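Local coordinates for Thiol:disulfide interchange protein DsbL (Escherichia coli, PDB 3C7M) that introduces disulfide bonds into periplasmic proteins, working with its partner DsbI to form an essential disulfide in the arylsulfate sulfotransferase AssT, at residues P15-K19 and T20-V24; A137-E141 and P142-E146; K159-G162 and V163-V167. One frame throughout, in Å; residues are numbered along the deposited sequence. Where two conformers were deposited one is given.

Contact 1. Residues P15-K19 and T20-V24; sequences PNADK and TLIKV
Thr20 and Ala17 carry the polar part of this local contact, in which the loop 15-19 turns into the strand 20-24. The hydroxyl OG1 of Thr20 reaches back three residues and donates to the carbonyl O of Ala17 at 2.6 Å. This bond is short. The C=O...OG1 angle is 123°, and the hydroxyl stands 33° off the carbonyl plane. The oxygen is therefore met from the side of the C=O bond and not from its end. The torsion of Thr20 makes this possible: OG1 sits between its own backbone N and carbonyl carbon (chi1 62°). The methyl CG2 of Thr20 then falls beside the backbone N, where it rests 3.5 Å from Asp18 O. Hydroxyl and methyl thus both face the turn, the first on Ala17 and the second on Asp18. The methyl CB of Ala17 also lies close to the hydroxyl, 3.5 Å from Thr20 OG1.

The apolar part is smaller. CB of Ala17 meets CD1 of Ile22 at 3.9 Å. Ile22 brings this end to the loop through an extended chi2. Ala17 and Ile22 are buried, while Asp18 and Lys19 are exposed.

Backbone shape closes the turn. Lys19 has a positive phi, in the left-handed helical region, and Thr20 then starts the extended chain. The backbone N of Thr20 finds a partner in the side chain of Asn169.

The strand 20-25 that begins here belongs to the mixed sheet of the thioredoxin fold. It runs between 52-57, its parallel neighbour, and 165-168, its antiparallel neighbour. Lys19 and Leu21 bond through the backbone to Ala52, and Ile22 does so to Val167. The side chain of Ile22 also packs on Thr54 and Phe56 of strand 52-57.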
loop_
_atom_site.group_PDB
_atom_site.type_symbol
_atom_site.label_atom_id
_atom_site.label_comp_id
_atom_site.label_asym_id
_atom_site.label_seq_id
_atom_site.Cartn_x
_atom_site.Cartn_y
_atom_site.Cartn_z
ATOM N N PRO A 15 -11.148 5.471 -9.570
ATOM C CA PRO A 15 -12.550 5.723 -9.213
ATOM C C PRO A 15 -12.829 5.514 -7.729
ATOM O O PRO A 15 -12.053 4.838 -7.043
ATOM C CB PRO A 15 -13.318 4.689 -10.043
ATOM C CG PRO A 15 -12.329 3.582 -10.273
ATOM C CD PRO A 15 -10.978 4.230 -10.351
ATOM N N ASN A 16 -13.924 6.102 -7.246
ATOM C CA ASN A 16 -14.393 5.911 -5.866
ATOM C C ASN A 16 -13.302 6.154 -4.831
ATOM O O ASN A 16 -13.099 5.348 -3.912
ATOM C CB ASN A 16 -14.998 4.515 -5.692
ATOM C CG ASN A 16 -15.986 4.176 -6.782
ATOM O OD1 ASN A 16 -15.797 3.214 -7.533
ATOM N ND2 ASN A 16 -17.035 4.980 -6.897
ATOM N N ALA A 17 -12.612 7.280 -4.986
ATOM C CA ALA A 17 -11.442 7.596 -4.171
ATOM C C ALA A 17 -11.530 8.987 -3.530
ATOM O O ALA A 17 -10.508 9.599 -3.216
ATOM C CB ALA A 17 -10.175 7.457 -5.007
ATOM N N ASP A 18 -12.753 9.472 -3.326
ATOM C CA ASP A 18 -12.976 10.741 -2.625
ATOM C C ASP A 18 -12.356 10.740 -1.234
ATOM O O ASP A 18 -12.517 9.776 -0.480
ATOM C CB ASP A 18 -14.478 11.035 -2.510
ATOM C CG ASP A 18 -15.116 11.385 -3.845
ATOM O OD1 ASP A 18 -14.504 11.127 -4.904
ATOM O OD2 ASP A 18 -16.242 11.924 -3.833
ATOM N N LYS A 19 -11.643 11.818 -0.909
ATOM C CA LYS A 19 -11.019 12.003 0.409
ATOM C C LYS A 19 -10.110 10.832 0.788
ATOM O O LYS A 19 -10.238 10.251 1.870
ATOM C CB LYS A 19 -12.079 12.271 1.486
ATOM C CG LYS A 19 -13.067 13.360 1.096
ATOM C CD LYS A 19 -14.013 13.701 2.231
ATOM C CE LYS A 19 -15.026 14.748 1.792
ATOM N NZ LYS A 19 -14.371 16.010 1.348
ATOM N N THR A 20 -9.205 10.488 -0.127
ATOM C CA THR A 20 -8.226 9.419 0.107
ATOM C C THR A 20 -6.804 9.851 -0.216
ATOM O O THR A 20 -6.559 10.705 -1.081
ATOM C CB THR A 20 -8.493 8.138 -0.725
ATOM O OG1 THR A 20 -8.401 8.436 -2.121
ATOM C CG2 THR A 20 -9.850 7.521 -0.411
ATOM N N LEU A 21 -5.872 9.235 0.497
ATOM C CA LEU A 21 -4.484 9.232 0.103
ATOM C C LEU A 21 -4.180 7.784 -0.214
ATOM O O LEU A 21 -4.032 6.960 0.687
ATOM C CB LEU A 21 -3.587 9.744 1.230
ATOM C CG LEU A 21 -2.086 9.652 0.967
ATOM C CD1 LEU A 21 -1.684 10.575 -0.188
ATOM C CD2 LEU A 21 -1.300 9.992 2.230
ATOM N N ILE A 22 -4.132 7.477 -1.505
ATOM C CA ILE A 22 -3.833 6.124 -1.952
ATOM C C ILE A 22 -2.329 6.009 -2.115
ATOM O O ILE A 22 -1.680 6.918 -2.639
ATOM C CB ILE A 22 -4.576 5.792 -3.274
ATOM C CG1 ILE A 22 -6.067 5.577 -2.987
ATOM C CG2 ILE A 22 -3.955 4.569 -3.972
ATOM C CD1 ILE A 22 -6.948 5.454 -4.227
ATOM N N LYS A 23 -1.763 4.912 -1.616
ATOM C CA LYS A 23 -0.360 4.628 -1.867
ATOM C C LYS A 23 -0.251 3.314 -2.617
ATOM O O LYS A 23 -0.487 2.242 -2.046
ATOM C CB LYS A 23 0.459 4.570 -0.578
ATOM C CG LYS A 23 1.945 4.337 -0.848
ATOM C CD LYS A 23 2.686 3.831 0.366
ATOM C CE LYS A 23 2.150 2.461 0.755
ATOM N NZ LYS A 23 3.203 1.629 1.379
ATOM N N VAL A 24 0.080 3.403 -3.901
ATOM C CA VAL A 24 0.346 2.202 -4.685
ATOM C C VAL A 24 1.747 1.723 -4.329
ATOM O O VAL A 24 2.709 2.490 -4.376
ATOM C CB VAL A 24 0.212 2.442 -6.204
ATOM C CG1 VAL A 24 0.395 1.121 -6.957
ATOM C CG2 VAL A 24 -1.157 3.054 -6.518
#

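Contact 2. Residues A137-E141 and P142-E146; sequences AALKE and PAVQE
Leu139 lays its methyl CD1 against CG1 of Val144, 4.0 Å away, and the two side chains cross at about a right angle. They sit at a sharp corner between two successive helices, where helix 132-139 gives way to helix 142-150. Glu141 is the N-cap of the second helix, and Pro142 is its first residue. Val144 turns toward the first helix. Its second methyl, Val144 CG2, comes to 3.4 Å from Ala138 O. Ala138 and Val144 also rest on Val74 and Ala73 of helix 65-81, so the inner side of the corner faces that helix.

Two hydrogen bonds tie Gln145 back to the turn. The backbone Gln145 N donates to Glu141 O at 3.1 Å, as part of the regular bonding of the new helix. Its side chain folds back through a bend at chi2 (-60°), which carries the amide back to Leu139. There Gln145 NE2 also passes 3.8 Å from Leu139 CD1. The amide donates to the carbonyl of Leu139: Gln145 NE2 lies 2.7 Å from Leu139 O, nearly straight at 167°, with the oxygen only 5° out of the amide plane.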
loop_
_atom_site.group_PDB
_atom_site.type_symbol
_atom_site.label_atom_id
_atom_site.label_comp_id
_atom_site.label_asym_id
_atom_site.label_seq_id
_atom_site.Cartn_x
_atom_site.Cartn_y
_atom_site.Cartn_z
ATOM N N ALA A 137 -10.421 -18.583 4.785
ATOM C CA ALA A 137 -11.823 -18.215 4.972
ATOM C C ALA A 137 -12.070 -16.747 4.616
ATOM O O ALA A 137 -13.027 -16.431 3.909
ATOM C CB ALA A 137 -12.255 -18.500 6.406
ATOM N N ALA A 138 -11.192 -15.863 5.091
ATOM C CA ALA A 138 -11.354 -14.416 4.904
ATOM C C ALA A 138 -11.199 -13.993 3.448
ATOM O O ALA A 138 -11.851 -13.050 2.991
ATOM C CB ALA A 138 -10.365 -13.658 5.780
ATOM N N LEU A 139 -10.340 -14.702 2.725
ATOM C CA LEU A 139 -10.070 -14.398 1.331
ATOM C C LEU A 139 -11.322 -14.581 0.467
ATOM O O LEU A 139 -11.472 -13.912 -0.551
ATOM C CB LEU A 139 -8.910 -15.265 0.831
ATOM C CG LEU A 139 -8.382 -15.069 -0.589
ATOM C CD1 LEU A 139 -7.898 -13.644 -0.807
ATOM C CD2 LEU A 139 -7.277 -16.068 -0.858
ATOM N N LYS A 140 -12.233 -15.452 0.906
ATOM C CA LYS A 140 -13.467 -15.730 0.162
ATOM C C LYS A 140 -14.519 -14.631 0.292
ATOM O O LYS A 140 -15.475 -14.596 -0.495
ATOM C CB LYS A 140 -14.081 -17.065 0.609
ATOM C CG LYS A 140 -13.271 -18.292 0.250
ATOM C CD LYS A 140 -13.879 -19.527 0.896
ATOM C CE LYS A 140 -12.950 -20.721 0.787
ATOM N NZ LYS A 140 -13.474 -21.891 1.554
ATOM N N GLU A 141 -14.353 -13.744 1.273
ATOM C CA GLU A 141 -15.360 -12.722 1.584
ATOM C C GLU A 141 -15.457 -11.641 0.503
ATOM O O GLU A 141 -14.434 -11.208 -0.039
ATOM C CB GLU A 141 -15.096 -12.089 2.951
ATOM C CG GLU A 141 -15.166 -13.071 4.122
ATOM C CD GLU A 141 -16.578 -13.539 4.416
ATOM O OE1 GLU A 141 -17.426 -12.690 4.762
ATOM O OE2 GLU A 141 -16.836 -14.757 4.310
ATOM N N PRO A 142 -16.695 -11.210 0.178
ATOM C CA PRO A 142 -16.922 -10.188 -0.837
ATOM C C PRO A 142 -16.103 -8.912 -0.656
ATOM O O PRO A 142 -15.584 -8.401 -1.642
ATOM C CB PRO A 142 -18.419 -9.884 -0.704
ATOM C CG PRO A 142 -18.990 -11.151 -0.210
ATOM C CD PRO A 142 -17.968 -11.701 0.740
ATOM N N ALA A 143 -15.972 -8.409 0.574
ATOM C CA ALA A 143 -15.217 -7.168 0.810
ATOM C C ALA A 143 -13.744 -7.309 0.417
ATOM O O ALA A 143 -13.151 -6.383 -0.146
ATOM C CB ALA A 143 -15.349 -6.710 2.254
ATOM N N VAL A 144 -13.165 -8.469 0.715
ATOM C CA VAL A 144 -11.775 -8.745 0.363
ATOM C C VAL A 144 -11.617 -8.843 -1.158
ATOM O O VAL A 144 -10.704 -8.249 -1.747
ATOM C CB VAL A 144 -11.271 -10.017 1.067
ATOM C CG1 VAL A 144 -9.905 -10.433 0.524
ATOM C CG2 VAL A 144 -11.210 -9.781 2.582
ATOM N N GLN A 145 -12.528 -9.566 -1.797
ATOM C CA GLN A 145 -12.520 -9.653 -3.255
ATOM C C GLN A 145 -12.713 -8.289 -3.936
ATOM O O GLN A 145 -12.099 -8.029 -4.970
ATOM C CB GLN A 145 -13.527 -10.704 -3.740
ATOM C CG GLN A 145 -13.122 -12.142 -3.364
ATOM C CD GLN A 145 -11.774 -12.560 -3.945
ATOM O OE1 GLN A 145 -11.501 -12.355 -5.135
ATOM N NE2 GLN A 145 -10.926 -13.158 -3.108
ATOM N N GLU A 146 -13.563 -7.441 -3.354
ATOM C CA GLU A 146 -13.778 -6.072 -3.843
ATOM C C GLU A 146 -12.477 -5.267 -3.784
ATOM O O GLU A 146 -12.136 -4.549 -4.725
ATOM C CB GLU A 146 -14.855 -5.358 -3.016
ATOM C CG GLU A 146 -16.290 -5.850 -3.214
ATOM C CD GLU A 146 -17.220 -5.407 -2.086
ATOM O OE1 GLU A 146 -17.149 -4.232 -1.667
ATOM O OE2 GLU A 146 -18.026 -6.237 -1.616
#

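Contact 3. Residues K159-G162 and V163-V167; sequences KIQG and VPAYV
The chain leaves helix 154-161 at Gly162, whose positive phi of 81° turns it out of the helix, and a cis peptide bond before Pro164 then leads into strand 165-168. Gln161 bridges this corner with its side chain. Gln161 NE2 donates to Pro164 O at 3.2 Å, with an N-H...O angle of 161°. The acceptor lies close to the amide plane of Gln161, while the donor lies somewhat off the carbonyl plane of Pro164. The bend of the side chain at chi2 (92°) helps bring the amide across the turn. There Gln161 NE2 also lies 3.8 Å from CB of Ala165. The other end of the amide, OE1, accepts from the backbone N of Thr176, so both ends of the group are held.

A water sits between the same two residues. It lies 2.9 Å from each of Gln161 O and Pro164 O, within hydrogen-bonding reach of both, but it has more acceptors around it than protons to give. Pro164 O also takes the Gln161 amide, and the hydroxyl of Thr176 bonds to it as well.

The remaining contacts are van der Waals touches on Gly162 O. The methyl CB of Ala165 stands 3.8 Å from Gly162 O. Val163 places its branch CG1 beside its own backbone N, 3.7 Å from Gly162 O.

A cis-proline facing the CxxC pair is a hallmark of the thioredoxin fold. Here Val163 touches Cys29 and Cys32, the redox-active pair, which is reduced in this structure. Pro164 packs on Phe31 and Cys32 at the start of helix 30-38. Gln161 and Ala165 lean on Leu173 of strand 172-174. On its other edge, strand 165-168 is joined to strand 20-25 by a backbone bond between Ala165 and Val24.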
loop_
_atom_site.group_PDB
_atom_site.type_symbol
_atom_site.label_atom_id
_atom_site.label_comp_id
_atom_site.label_asym_id
_atom_site.label_seq_id
_atom_site.Cartn_x
_atom_site.Cartn_y
_atom_site.Cartn_z
ATOM N N LYS A 159 2.705 2.931 -14.008
ATOM C CA LYS A 159 3.390 3.256 -15.272
ATOM C C LYS A 159 3.993 4.649 -15.323
ATOM O O LYS A 159 4.992 4.880 -16.018
ATOM C CB LYS A 159 2.412 3.172 -16.440
ATOM C CG LYS A 159 1.952 1.790 -16.796
ATOM C CD LYS A 159 0.932 1.900 -17.903
ATOM C CE LYS A 159 0.458 0.541 -18.350
ATOM N NZ LYS A 159 -0.505 0.685 -19.466
ATOM N N ILE A 160 3.363 5.588 -14.624
ATOM C CA ILE A 160 3.713 6.997 -14.751
ATOM C C ILE A 160 5.100 7.285 -14.188
ATOM O O ILE A 160 5.956 7.835 -14.889
ATOM C CB ILE A 160 2.637 7.892 -14.115
ATOM C CG1 ILE A 160 1.354 7.789 -14.932
ATOM C CG2 ILE A 160 3.098 9.346 -14.068
ATOM C CD1 ILE A 160 0.147 7.481 -14.135
ATOM N N GLN A 161 5.332 6.900 -12.935
ATOM C CA GLN A 161 6.626 7.155 -12.303
ATOM C C GLN A 161 7.026 6.059 -11.312
ATOM O O GLN A 161 7.800 6.291 -10.382
ATOM C CB GLN A 161 6.650 8.557 -11.664
ATOM C CG GLN A 161 5.489 8.855 -10.704
ATOM C CD GLN A 161 5.829 8.511 -9.273
ATOM O OE1 GLN A 161 6.749 9.088 -8.686
ATOM N NE2 GLN A 161 5.097 7.562 -8.701
ATOM N N GLY A 162 6.510 4.853 -11.546
ATOM C CA GLY A 162 6.869 3.688 -10.747
ATOM C C GLY A 162 6.115 3.616 -9.437
ATOM O O GLY A 162 5.079 4.258 -9.265
ATOM N N VAL A 163 6.639 2.813 -8.521
ATOM C CA VAL A 163 6.139 2.775 -7.152
ATOM C C VAL A 163 7.259 3.198 -6.195
ATOM O O VAL A 163 8.439 3.004 -6.499
ATOM C CB VAL A 163 5.551 1.384 -6.771
ATOM C CG1 VAL A 163 4.219 1.154 -7.475
ATOM C CG2 VAL A 163 6.535 0.256 -7.081
ATOM N N PRO A 164 6.905 3.785 -5.040
ATOM C CA PRO A 164 5.553 4.077 -4.575
ATOM C C PRO A 164 4.879 5.177 -5.382
ATOM O O PRO A 164 5.559 6.042 -5.953
ATOM C CB PRO A 164 5.767 4.549 -3.137
ATOM C CG PRO A 164 7.164 5.079 -3.121
ATOM C CD PRO A 164 7.927 4.215 -4.068
ATOM N N ALA A 165 3.553 5.130 -5.419
ATOM C CA ALA A 165 2.765 6.154 -6.092
ATOM C C ALA A 165 1.712 6.661 -5.104
ATOM O O ALA A 165 0.726 5.970 -4.803
ATOM C CB ALA A 165 2.131 5.586 -7.357
ATOM N N TYR A 166 1.945 7.865 -4.583
ATOM C CA TYR A 166 1.001 8.503 -3.668
ATOM C C TYR A 166 0.035 9.364 -4.458
ATOM O O TYR A 166 0.453 10.287 -5.166
ATOM C CB TYR A 166 1.726 9.362 -2.639
ATOM C CG TYR A 166 2.657 8.604 -1.722
ATOM C CD1 TYR A 166 3.993 8.413 -2.067
ATOM C CD2 TYR A 166 2.215 8.116 -0.486
ATOM C CE1 TYR A 166 4.873 7.740 -1.212
ATOM C CE2 TYR A 166 3.094 7.446 0.377
ATOM C CZ TYR A 166 4.418 7.266 0.003
ATOM O OH TYR A 166 5.309 6.598 0.822
ATOM N N VAL A 167 -1.247 9.043 -4.332
ATOM C CA VAL A 167 -2.309 9.679 -5.104
ATOM C C VAL A 167 -3.333 10.329 -4.171
ATOM O O VAL A 167 -3.822 9.700 -3.232
ATOM C CB VAL A 167 -3.020 8.647 -6.019
ATOM C CG1 VAL A 167 -4.142 9.314 -6.816
ATOM C CG2 VAL A 167 -2.018 7.977 -6.974
HETATM O O HOH W 1 8.062 6.185 -7.457
#

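In the fold
The three contacts follow one another along the chain, each closing before the next opens. Contacts 1 and 3 share the central sheet, with centres about 13 Å apart. Their strands, 20-25 and 165-168, are antiparallel neighbours, and the two contacts meet along this pair. Contact 1 leads into its strand and contact 3 brings the cis-proline loop to the redox-active cysteines. Contact 2 lies in the helical part, on the other side of the chain's centre from contact 3. Its centre is about 20 Å from that of contact 1 and about 26 Å from that of contact 3. Contact 2 touches neither of the others and joins two successive helices at the surface, well away from the cis-proline loop.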